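DNA polymerase III subunit beta (Pseudomonas aeruginosa, PDB 4TSZ) serves as the replicative sliding clamp, tethering DNA polymerases and other proteins to DNA and so conferring processivity. Local coordinates at residues E[34-39]-E[74-79]; E[44-47]-E[52-55]; E[81-86]-E[105-110]; E[142-147]-E[201-206]. All blocks are in the same frame, centred on the assembly; numbering follows the deposited sequence.

Contact 1: E[34-39]-E[74-79]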
loop_
_atom_site.group_PDB
_atom_site.type_symbol
_atom_site.label_atom_id
_atom_site.label_comp_id
_atom_site.label_asym_id
_atom_site.label_seq_id
_atom_site.Cartn_x
_atom_site.Cartn_y
_atom_site.Cartn_z
ATOM N N VAL E 34 -24.015 7.823 -6.828
ATOM C CA VAL E 34 -24.235 8.835 -5.815
ATOM C C VAL E 34 -25.572 9.506 -6.149
ATOM O O VAL E 34 -25.805 9.870 -7.306
ATOM C CB VAL E 34 -23.056 9.856 -5.644
ATOM C CG1 VAL E 34 -22.667 10.525 -6.956
ATOM C CG2 VAL E 34 -23.383 10.909 -4.593
ATOM N N LEU E 35 -26.460 9.634 -5.153
ATOM C CA LEU E 35 -27.729 10.332 -5.335
ATOM C C LEU E 35 -27.453 11.837 -5.151
ATOM O O LEU E 35 -26.928 12.242 -4.115
ATOM C CB LEU E 35 -28.794 9.840 -4.332
ATOM C CG LEU E 35 -30.095 10.676 -4.220
ATOM C CD1 LEU E 35 -30.936 10.593 -5.489
ATOM C CD2 LEU E 35 -30.908 10.276 -2.996
ATOM N N LEU E 36 -27.787 12.642 -6.169
ATOM C CA LEU E 36 -27.634 14.101 -6.174
ATOM C C LEU E 36 -29.031 14.698 -6.062
ATOM O O LEU E 36 -29.893 14.373 -6.872
ATOM C CB LEU E 36 -26.980 14.550 -7.500
ATOM C CG LEU E 36 -25.464 14.807 -7.579
ATOM C CD1 LEU E 36 -24.640 13.963 -6.587
ATOM C CD2 LEU E 36 -24.970 14.647 -9.004
ATOM N N VAL E 37 -29.272 15.533 -5.039
ATOM C CA VAL E 37 -30.571 16.181 -4.838
ATOM C C VAL E 37 -30.352 17.684 -4.649
ATOM O O VAL E 37 -29.647 18.093 -3.719
ATOM C CB VAL E 37 -31.408 15.577 -3.664
ATOM C CG1 VAL E 37 -32.704 16.359 -3.438
ATOM C CG2 VAL E 37 -31.718 14.100 -3.885
ATOM N N VAL E 38 -30.965 18.497 -5.529
ATOM C CA VAL E 38 -30.940 19.951 -5.420
ATOM C C VAL E 38 -32.342 20.380 -4.944
ATOM O O VAL E 38 -33.329 20.141 -5.636
ATOM C CB VAL E 38 -30.481 20.692 -6.713
ATOM C CG1 VAL E 38 -30.668 22.207 -6.593
ATOM C CG2 VAL E 38 -29.031 20.360 -7.047
ATOM N N GLU E 39 -32.417 20.947 -3.735
ATOM C CA GLU E 39 -33.645 21.462 -3.147
ATOM C C GLU E 39 -33.298 22.866 -2.661
ATOM O O GLU E 39 -32.465 23.022 -1.759
ATOM C CB GLU E 39 -34.149 20.550 -2.013
ATOM C CG GLU E 39 -35.512 20.953 -1.461
ATOM C CD GLU E 39 -36.113 20.000 -0.444
ATOM O OE1 GLU E 39 -36.275 18.804 -0.776
ATOM O OE2 GLU E 39 -36.455 20.455 0.672
ATOM N N ARG E 74 -17.680 6.961 -8.230
ATOM C CA ARG E 74 -16.227 6.953 -8.448
ATOM C C ARG E 74 -15.833 7.828 -9.641
ATOM O O ARG E 74 -14.912 8.636 -9.520
ATOM C CB ARG E 74 -15.691 5.506 -8.585
ATOM C CG ARG E 74 -14.164 5.375 -8.776
ATOM C CD ARG E 74 -13.362 5.537 -7.493
ATOM N NE ARG E 74 -13.573 4.430 -6.559
ATOM C CZ ARG E 74 -12.596 3.721 -6.000
ATOM N NH1 ARG E 74 -11.326 3.999 -6.268
ATOM N NH2 ARG E 74 -12.882 2.732 -5.164
ATOM N N LYS E 75 -16.566 7.707 -10.766
ATOM C CA LYS E 75 -16.314 8.510 -11.961
ATOM C C LYS E 75 -16.457 10.007 -11.694
ATOM O O LYS E 75 -15.554 10.755 -12.060
ATOM C CB LYS E 75 -17.185 8.066 -13.145
ATOM C CG LYS E 75 -16.539 6.963 -13.960
ATOM C CD LYS E 75 -17.509 6.403 -14.951
ATOM C CE LYS E 75 -16.992 5.152 -15.599
ATOM N NZ LYS E 75 -18.111 4.337 -16.138
ATOM N N LEU E 76 -17.561 10.443 -11.030
ATOM C CA LEU E 76 -17.777 11.859 -10.717
ATOM C C LEU E 76 -16.698 12.387 -9.766
ATOM O O LEU E 76 -16.201 13.493 -9.981
ATOM C CB LEU E 76 -19.195 12.130 -10.181
ATOM C CG LEU E 76 -19.567 13.614 -9.916
ATOM C CD1 LEU E 76 -19.679 14.423 -11.214
ATOM C CD2 LEU E 76 -20.861 13.718 -9.121
ATOM N N MET E 77 -16.319 11.587 -8.748
ATOM C CA MET E 77 -15.262 11.950 -7.806
ATOM C C MET E 77 -13.919 12.104 -8.544
ATOM O O MET E 77 -13.247 13.117 -8.344
ATOM C CB MET E 77 -15.161 10.920 -6.676
ATOM C CG MET E 77 -14.232 11.347 -5.557
ATOM S SD MET E 77 -13.786 9.946 -4.503
ATOM N N ASP E 78 -13.562 11.133 -9.424
ATOM C CA ASP E 78 -12.319 11.154 -10.203
ATOM C C ASP E 78 -12.248 12.349 -11.140
ATOM O O ASP E 78 -11.181 12.948 -11.270
ATOM C CB ASP E 78 -12.101 9.837 -10.969
ATOM C CG ASP E 78 -11.770 8.626 -10.107
ATOM O OD1 ASP E 78 -11.456 8.812 -8.908
ATOM O OD2 ASP E 78 -11.836 7.494 -10.630
ATOM N N ILE E 79 -13.392 12.723 -11.760
ATOM C CA ILE E 79 -13.481 13.889 -12.643
ATOM C C ILE E 79 -13.238 15.145 -11.791
ATOM O O ILE E 79 -12.377 15.954 -12.135
ATOM C CB ILE E 79 -14.828 13.913 -13.415
ATOM C CG1 ILE E 79 -14.828 12.885 -14.564
ATOM C CG2 ILE E 79 -15.170 15.324 -13.920
ATOM C CD1 ILE E 79 -16.206 12.413 -14.986
#
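Leu76 of helix 73-82 meets Val34 and Leu36 of strand 33-39 through a single methyl. Its CD2 lies 4.2 Å from Leu36 CD2 and 4.3 Å from Val34 CG1, so the two strand residues, two apart and hence on the same face, share contact with one methyl. These are relaxed apolar distances, and all three residues are buried. The Leu76 side chain gets there because CG stands opposite the backbone N (chi1 -176°), which carries the branch away from the helix towards the sheet. Leu36 answers from a less regular conformation: with chi1 at -97° its side chain departs from a staggered form, and CD2 is the branch presented to the helix. In the next shell, Val71 of the edge strand 67-72 touches all three side chains. Helix 8-19 closes another side, with Leu15 against Leu76 and Val18 against Val34. Farther out on the same helix as Leu76, Lys75 NZ forms salt bridges with Glu300 and Glu302 of the second subunit, so helix 73-82 serves both the domain interior and the dimer interface. A pair of helices laid on antiparallel sheets in this way is the signature of the DNA clamp fold, here in its N-terminal domain.

Contact 2: E[44-47]-E[52-55]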
loop_
_atom_site.group_PDB
_atom_site.type_symbol
_atom_site.label_atom_id
_atom_site.label_comp_id
_atom_site.label_asym_id
_atom_site.label_seq_id
_atom_site.Cartn_x
_atom_site.Cartn_y
_atom_site.Cartn_z
ATOM N N SER E 44 -27.502 17.888 -1.832
ATOM C CA SER E 44 -27.296 16.738 -0.956
ATOM C C SER E 44 -26.713 15.627 -1.799
ATOM O O SER E 44 -27.146 15.426 -2.939
ATOM C CB SER E 44 -28.605 16.291 -0.309
ATOM O OG SER E 44 -29.070 17.271 0.607
ATOM N N LEU E 45 -25.707 14.928 -1.260
ATOM C CA LEU E 45 -25.029 13.815 -1.934
ATOM C C LEU E 45 -25.184 12.590 -1.053
ATOM O O LEU E 45 -24.812 12.636 0.118
ATOM C CB LEU E 45 -23.525 14.118 -2.194
ATOM C CG LEU E 45 -23.188 15.325 -3.083
ATOM C CD1 LEU E 45 -23.009 16.587 -2.253
ATOM C CD2 LEU E 45 -21.917 15.073 -3.865
ATOM N N THR E 46 -25.763 11.512 -1.593
ATOM C CA THR E 46 -25.982 10.288 -0.828
ATOM C C THR E 46 -25.321 9.064 -1.463
ATOM O O THR E 46 -25.462 8.831 -2.662
ATOM C CB THR E 46 -27.485 10.082 -0.554
ATOM O OG1 THR E 46 -28.030 11.264 0.041
ATOM C CG2 THR E 46 -27.766 8.871 0.337
ATOM N N GLY E 47 -24.638 8.285 -0.625
ATOM C CA GLY E 47 -24.005 7.019 -0.977
ATOM C C GLY E 47 -24.455 5.952 -0.001
ATOM O O GLY E 47 -24.648 6.246 1.182
ATOM N N VAL E 52 -24.948 0.776 5.436
ATOM C CA VAL E 52 -24.661 2.144 5.832
ATOM C C VAL E 52 -25.103 3.114 4.744
ATOM O O VAL E 52 -25.102 2.773 3.563
ATOM C CB VAL E 52 -23.188 2.406 6.303
ATOM C CG1 VAL E 52 -22.757 1.425 7.389
ATOM C CG2 VAL E 52 -22.202 2.396 5.139
ATOM N N GLU E 53 -25.491 4.318 5.162
ATOM C CA GLU E 53 -25.867 5.409 4.279
ATOM C C GLU E 53 -25.120 6.652 4.740
ATOM O O GLU E 53 -25.150 6.993 5.926
ATOM C CB GLU E 53 -27.386 5.648 4.284
ATOM C CG GLU E 53 -27.810 6.722 3.304
ATOM C CD GLU E 53 -29.232 7.202 3.473
ATOM O OE1 GLU E 53 -30.092 6.821 2.646
ATOM O OE2 GLU E 53 -29.487 7.966 4.432
ATOM N N LEU E 54 -24.448 7.314 3.810
ATOM C CA LEU E 54 -23.737 8.540 4.120
ATOM C C LEU E 54 -24.291 9.672 3.273
ATOM O O LEU E 54 -24.452 9.517 2.065
ATOM C CB LEU E 54 -22.219 8.369 3.947
ATOM C CG LEU E 54 -21.323 9.493 4.509
ATOM C CD1 LEU E 54 -21.585 9.755 5.993
ATOM C CD2 LEU E 54 -19.860 9.141 4.345
ATOM N N VAL E 55 -24.619 10.796 3.926
ATOM C CA VAL E 55 -25.176 11.991 3.290
ATOM C C VAL E 55 -24.251 13.189 3.542
ATOM O O VAL E 55 -23.900 13.466 4.681
ATOM C CB VAL E 55 -26.643 12.289 3.741
ATOM C CG1 VAL E 55 -27.199 13.551 3.064
ATOM C CG2 VAL E 55 -27.564 11.091 3.494
#
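Gly47 and Leu54 exchange two backbone hydrogen bonds, the mark of an antiparallel hydrogen-bonded pair. Leu54 N reaches Gly47 O at 2.8 Å and Gly47 N reaches Leu54 O at 3.0 Å, both nearly straight, with N-H...O angles of 172° and 170°. Weaker CA-H...O contacts flank them: Thr46 CA lies 3.4 Å from Leu54 O, and Val55 CA 3.3 Å from Leu45 O. One residue along, Thr46 and Val55 form a non-hydrogen-bonded pair, and their side chains share a face of the sheet. Thr46 OG1 touches Val55 CG2 at 3.5 Å. The methyl Thr46 CG2, held opposite the backbone N, has its closest partner in Glu53 CG at 3.7 Å, so Thr46 touches two residues of the facing strand, two positions apart. Glu53 contributes its aliphatic part here. On the other face Leu45 and Leu54 pack on helix 8-19, while Asp49 OD1 accepts the N-H of Val52 at the turn. Glu53 and Val55 bond onward to Thr235 and Thr233 of strand 232-237, carrying the sheet into the central domain. Main-chain amides therefore set the register, and the side chains of Thr46, Glu53 and Val55 add mainly van der Waals contact to it.

Contact 3: E[81-86]-E[105-110]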
loop_
_atom_site.group_PDB
_atom_site.type_symbol
_atom_site.label_atom_id
_atom_site.label_comp_id
_atom_site.label_asym_id
_atom_site.label_seq_id
_atom_site.Cartn_x
_atom_site.Cartn_y
_atom_site.Cartn_z
ATOM N N LYS E 81 -11.731 15.434 -8.760
ATOM C CA LYS E 81 -10.341 15.433 -8.287
ATOM C C LYS E 81 -9.336 15.855 -9.390
ATOM O O LYS E 81 -8.379 16.583 -9.108
ATOM C CB LYS E 81 -9.959 14.041 -7.756
ATOM C CG LYS E 81 -9.480 14.031 -6.310
ATOM C CD LYS E 81 -9.218 12.616 -5.783
ATOM C CE LYS E 81 -10.475 11.857 -5.397
ATOM N NZ LYS E 81 -10.168 10.647 -4.590
ATOM N N SER E 82 -9.568 15.410 -10.634
ATOM C CA SER E 82 -8.708 15.689 -11.787
ATOM C C SER E 82 -8.831 17.115 -12.347
ATOM O O SER E 82 -7.960 17.550 -13.105
ATOM C CB SER E 82 -8.962 14.666 -12.890
ATOM O OG SER E 82 -10.264 14.840 -13.422
ATOM N N LEU E 83 -9.910 17.833 -11.999
ATOM C CA LEU E 83 -10.129 19.198 -12.475
ATOM C C LEU E 83 -9.145 20.194 -11.846
ATOM O O LEU E 83 -8.660 19.927 -10.743
ATOM C CB LEU E 83 -11.584 19.628 -12.233
ATOM C CG LEU E 83 -12.604 19.071 -13.228
ATOM C CD1 LEU E 83 -14.007 19.330 -12.758
ATOM C CD2 LEU E 83 -12.390 19.629 -14.628
ATOM N N PRO E 84 -8.795 21.317 -12.528
ATOM C CA PRO E 84 -7.832 22.264 -11.926
ATOM C C PRO E 84 -8.338 22.843 -10.611
ATOM O O PRO E 84 -9.542 23.071 -10.464
ATOM C CB PRO E 84 -7.681 23.361 -12.988
ATOM C CG PRO E 84 -8.207 22.778 -14.242
ATOM C CD PRO E 84 -9.261 21.796 -13.846
ATOM N N ASN E 85 -7.422 23.066 -9.654
ATOM C CA ASN E 85 -7.733 23.621 -8.331
ATOM C C ASN E 85 -8.556 24.892 -8.432
ATOM O O ASN E 85 -8.258 25.754 -9.255
ATOM C CB ASN E 85 -6.447 23.873 -7.519
ATOM C CG ASN E 85 -5.716 22.632 -7.043
ATOM O OD1 ASN E 85 -6.280 21.537 -6.924
ATOM N ND2 ASN E 85 -4.438 22.780 -6.732
ATOM N N ASP E 86 -9.639 24.956 -7.644
ATOM C CA ASP E 86 -10.551 26.097 -7.516
ATOM C C ASP E 86 -11.444 26.452 -8.723
ATOM O O ASP E 86 -12.070 27.514 -8.727
ATOM C CB ASP E 86 -9.835 27.298 -6.876
ATOM C CG ASP E 86 -9.190 26.961 -5.540
ATOM O OD1 ASP E 86 -9.937 26.772 -4.554
ATOM O OD2 ASP E 86 -7.936 26.867 -5.488
ATOM N N SER E 105 -12.878 21.866 -20.140
ATOM C CA SER E 105 -13.235 20.449 -19.996
ATOM C C SER E 105 -14.751 20.225 -20.003
ATOM O O SER E 105 -15.500 20.967 -19.366
ATOM C CB SER E 105 -12.632 19.863 -18.724
ATOM O OG SER E 105 -11.266 20.204 -18.590
ATOM N N ARG E 106 -15.185 19.188 -20.737
ATOM C CA ARG E 106 -16.579 18.782 -20.862
ATOM C C ARG E 106 -16.680 17.283 -20.617
ATOM O O ARG E 106 -15.854 16.522 -21.114
ATOM C CB ARG E 106 -17.132 19.146 -22.248
ATOM C CG ARG E 106 -17.378 20.637 -22.443
ATOM C CD ARG E 106 -17.775 20.962 -23.875
ATOM N NE ARG E 106 -19.206 20.754 -24.123
ATOM C CZ ARG E 106 -20.136 21.702 -24.029
ATOM N NH1 ARG E 106 -19.799 22.942 -23.692
ATOM N NH2 ARG E 106 -21.409 21.418 -24.271
ATOM N N PHE E 107 -17.681 16.866 -19.830
ATOM C CA PHE E 107 -17.930 15.465 -19.502
ATOM C C PHE E 107 -19.406 15.137 -19.592
ATOM O O PHE E 107 -20.245 15.935 -19.168
ATOM C CB PHE E 107 -17.428 15.118 -18.084
ATOM C CG PHE E 107 -15.992 15.482 -17.792
ATOM C CD1 PHE E 107 -15.661 16.752 -17.322
ATOM C CD2 PHE E 107 -14.967 14.558 -17.987
ATOM C CE1 PHE E 107 -14.331 17.095 -17.069
ATOM C CE2 PHE E 107 -13.633 14.905 -17.732
ATOM C CZ PHE E 107 -13.327 16.172 -17.274
ATOM N N THR E 108 -19.717 13.944 -20.113
ATOM C CA THR E 108 -21.072 13.414 -20.200
ATOM C C THR E 108 -21.079 12.070 -19.474
ATOM O O THR E 108 -20.337 11.173 -19.854
ATOM C CB THR E 108 -21.587 13.334 -21.650
ATOM O OG1 THR E 108 -21.546 14.639 -22.221
ATOM C CG2 THR E 108 -23.024 12.815 -21.725
ATOM N N LEU E 109 -21.870 11.969 -18.396
ATOM C CA LEU E 109 -21.982 10.755 -17.599
ATOM C C LEU E 109 -23.354 10.112 -17.749
ATOM O O LEU E 109 -24.360 10.815 -17.886
ATOM C CB LEU E 109 -21.710 11.033 -16.108
ATOM C CG LEU E 109 -20.276 11.423 -15.689
ATOM C CD1 LEU E 109 -20.212 11.727 -14.204
ATOM C CD2 LEU E 109 -19.276 10.312 -15.999
ATOM N N SER E 110 -23.399 8.769 -17.685
ATOM C CA SER E 110 -24.652 8.027 -17.719
ATOM C C SER E 110 -25.343 8.221 -16.356
ATOM O O SER E 110 -24.681 8.536 -15.367
ATOM C CB SER E 110 -24.397 6.543 -17.985
ATOM O OG SER E 110 -23.722 5.948 -16.886
#
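Leu83, just past the end of helix 73-82, packs against Ser105 and Phe107 of strand 105-110, joining the helix end to the outermost strand, within this chain, of a four-stranded antiparallel sheet in the N-terminal domain of the DNA clamp fold. The leucine closes on the ring step by step. Leu83 CB is still 6.1 Å from Phe107 CE1. Leu83 CG, opposite the carbonyl carbon (chi1 -78°), comes to 4.7 Å from Phe107 CE1. There the chain forks: Leu83 CD1 remains 4.9 Å from Phe107 CE1, whereas CD2 completes the approach and makes the contact. Leu83 CD2 also lies 4.1 Å from Ser105 CB, filling the angle between the two strand side chains, which stand on one face. Ala102 of the adjoining strand meets Leu83 too, and Ile79, one helical turn back, leans on the phenyl ring. Just outside this core is the dimer interface. Ser105 to Thr108 pair in an antiparallel ladder with a strand of the second subunit, and Ser82 O accepts a hydrogen bond from Arg271 of that subunit. The leucine meets the phenyl ring at its edge rather than over a face: Leu83 CD2 lies near the ring plane, 4.0 Å from Phe107 CE1.

Contact 4: E[142-147]-E[201-206]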
loop_
_atom_site.group_PDB
_atom_site.type_symbol
_atom_site.label_atom_id
_atom_site.label_comp_id
_atom_site.label_asym_id
_atom_site.label_seq_id
_atom_site.Cartn_x
_atom_site.Cartn_y
_atom_site.Cartn_z
ATOM N N ARG E 142 -10.229 2.148 20.661
ATOM C CA ARG E 142 -9.664 1.384 21.776
ATOM C C ARG E 142 -10.171 -0.059 21.808
ATOM O O ARG E 142 -9.614 -0.874 22.536
ATOM C CB ARG E 142 -9.922 2.064 23.152
ATOM C CG ARG E 142 -9.173 3.373 23.411
ATOM C CD ARG E 142 -7.691 3.192 23.624
ATOM N NE ARG E 142 -6.993 4.476 23.704
ATOM C CZ ARG E 142 -6.662 5.086 24.837
ATOM N NH1 ARG E 142 -6.967 4.540 26.008
ATOM N NH2 ARG E 142 -6.022 6.247 24.808
ATOM N N THR E 143 -11.235 -0.379 21.048
ATOM C CA THR E 143 -11.839 -1.712 21.102
ATOM C C THR E 143 -12.030 -2.466 19.799
ATOM O O THR E 143 -12.210 -3.682 19.864
ATOM C CB THR E 143 -13.203 -1.639 21.833
ATOM O OG1 THR E 143 -14.112 -0.886 21.028
ATOM C CG2 THR E 143 -13.103 -1.043 23.243
ATOM N N SER E 144 -12.048 -1.768 18.638
ATOM C CA SER E 144 -12.377 -2.344 17.324
ATOM C C SER E 144 -11.628 -3.586 16.874
ATOM O O SER E 144 -12.229 -4.429 16.215
ATOM C CB SER E 144 -12.431 -1.289 16.223
ATOM O OG SER E 144 -11.141 -0.799 15.897
ATOM N N PHE E 145 -10.351 -3.736 17.283
ATOM C CA PHE E 145 -9.523 -4.900 16.932
ATOM C C PHE E 145 -10.111 -6.218 17.480
ATOM O O PHE E 145 -9.807 -7.270 16.927
ATOM C CB PHE E 145 -8.096 -4.702 17.471
ATOM C CG PHE E 145 -7.991 -4.801 18.985
ATOM C CD1 PHE E 145 -7.820 -6.035 19.610
ATOM C CD2 PHE E 145 -8.098 -3.667 19.783
ATOM C CE1 PHE E 145 -7.769 -6.136 20.996
ATOM C CE2 PHE E 145 -8.034 -3.767 21.178
ATOM C CZ PHE E 145 -7.837 -4.997 21.772
ATOM N N ALA E 146 -10.900 -6.165 18.595
ATOM C CA ALA E 146 -11.451 -7.365 19.238
ATOM C C ALA E 146 -12.724 -7.909 18.622
ATOM O O ALA E 146 -13.117 -9.024 18.964
ATOM C CB ALA E 146 -11.630 -7.158 20.739
ATOM N N MET E 147 -13.358 -7.150 17.704
ATOM C CA MET E 147 -14.595 -7.595 17.042
ATOM C C MET E 147 -14.298 -8.837 16.232
ATOM O O MET E 147 -13.200 -8.975 15.664
ATOM C CB MET E 147 -15.159 -6.547 16.048
ATOM C CG MET E 147 -15.538 -5.216 16.654
ATOM S SD MET E 147 -16.324 -4.089 15.459
ATOM C CE MET E 147 -14.931 -3.690 14.377
ATOM N N GLY E 201 -19.721 -0.848 9.382
ATOM C CA GLY E 201 -20.328 0.427 9.753
ATOM C C GLY E 201 -19.569 1.178 10.828
ATOM O O GLY E 201 -19.282 2.369 10.660
ATOM N N ILE E 202 -19.241 0.490 11.937
ATOM C CA ILE E 202 -18.514 1.112 13.053
ATOM C C ILE E 202 -17.102 1.589 12.663
ATOM O O ILE E 202 -16.687 2.664 13.097
ATOM C CB ILE E 202 -18.573 0.274 14.376
ATOM C CG1 ILE E 202 -18.365 1.151 15.617
ATOM C CG2 ILE E 202 -17.614 -0.914 14.364
ATOM C CD1 ILE E 202 -19.592 2.007 16.029
ATOM N N LEU E 203 -16.394 0.818 11.816
ATOM C CA LEU E 203 -15.061 1.180 11.345
ATOM C C LEU E 203 -15.131 2.396 10.421
ATOM O O LEU E 203 -14.250 3.253 10.481
ATOM C CB LEU E 203 -14.344 0.004 10.659
ATOM C CG LEU E 203 -13.985 -1.197 11.533
ATOM C CD1 LEU E 203 -13.703 -2.395 10.673
ATOM C CD2 LEU E 203 -12.826 -0.898 12.486
ATOM N N GLU E 204 -16.188 2.480 9.599
ATOM C CA GLU E 204 -16.432 3.611 8.709
ATOM C C GLU E 204 -16.671 4.861 9.551
ATOM O O GLU E 204 -16.020 5.876 9.305
ATOM C CB GLU E 204 -17.642 3.344 7.787
ATOM C CG GLU E 204 -17.887 4.422 6.734
ATOM C CD GLU E 204 -16.700 4.759 5.847
ATOM O OE1 GLU E 204 -16.101 3.823 5.270
ATOM O OE2 GLU E 204 -16.351 5.959 5.755
ATOM N N LEU E 205 -17.579 4.765 10.562
ATOM C CA LEU E 205 -17.905 5.858 11.470
ATOM C C LEU E 205 -16.653 6.428 12.163
ATOM O O LEU E 205 -16.480 7.651 12.170
ATOM C CB LEU E 205 -18.970 5.435 12.504
ATOM C CG LEU E 205 -19.380 6.489 13.546
ATOM C CD1 LEU E 205 -19.912 7.772 12.888
ATOM C CD2 LEU E 205 -20.386 5.921 14.537
ATOM N N ALA E 206 -15.781 5.554 12.721
ATOM C CA ALA E 206 -14.541 5.977 13.397
ATOM C C ALA E 206 -13.643 6.797 12.465
ATOM O O ALA E 206 -13.105 7.820 12.893
ATOM C CB ALA E 206 -13.779 4.777 13.936
#
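Met147 reaches Ile202 and Leu203 by an extended start and a bent finish: chi2 of -175° runs the chain straight out to SD, and chi3 of -70° then folds the terminal methyl towards the helix. Ile202 offers CG2, the branch lying between its backbone N and carbonyl carbon, so this methyl faces the loop while CG1 leads off. SD and CG2 come within 3.6 Å in the Met147-Ile202 pair, their side chains crossing at a slant. The bend delivers Met147 CE to Leu203 CG at 3.9 Å, and these two side chains approach tip to tip. Leu203 thus divides its isobutyl group: CD1 stays on the methionine side, 4.1 Å from Met147 CE, and CD2 turns to Ser144, 3.8 Å from both its CB and its OG. The contact lies in the central domain, another copy of the DNA clamp fold, where helix 199-208 packs beside the connection that leaves helix 133-141 through a short 3-10 turn at residues 144-146. Met159 of strand 158-164 forms the floor, touching Ser144, Met147 and Ile202 alike. On the neighbouring helix Ile140 packs on Ile202. Thr143, ahead of the turn, is tied back to that helix by a hydrogen bond from OG1 to the carbonyl of Leu139.

Contacts 1, 2 and 3 belong to the N-terminal domain and contact 4 to the central one. Contact 2 is nested along the chain within the loop closed by contact 1, their centres 10 Å apart, and adjacent strands join them: Leu35 N lies 2.8 Å from Thr46 O. Helix 73-82 links contact 1 to contact 3, centres 11 Å apart, with Leu76 CD1 4.1 Å from Leu109 CD1; both also adjoin the second subunit. Contact 4 lies about 35 Å from contact 3, centre to centre, yet touches contact 2 across the domain boundary, Val52 CG1 being 3.5 Å from Gly201 CA. Taken in the order 3, 1, 2, 4, the contacts run from the dimer interface towards the middle of the chain.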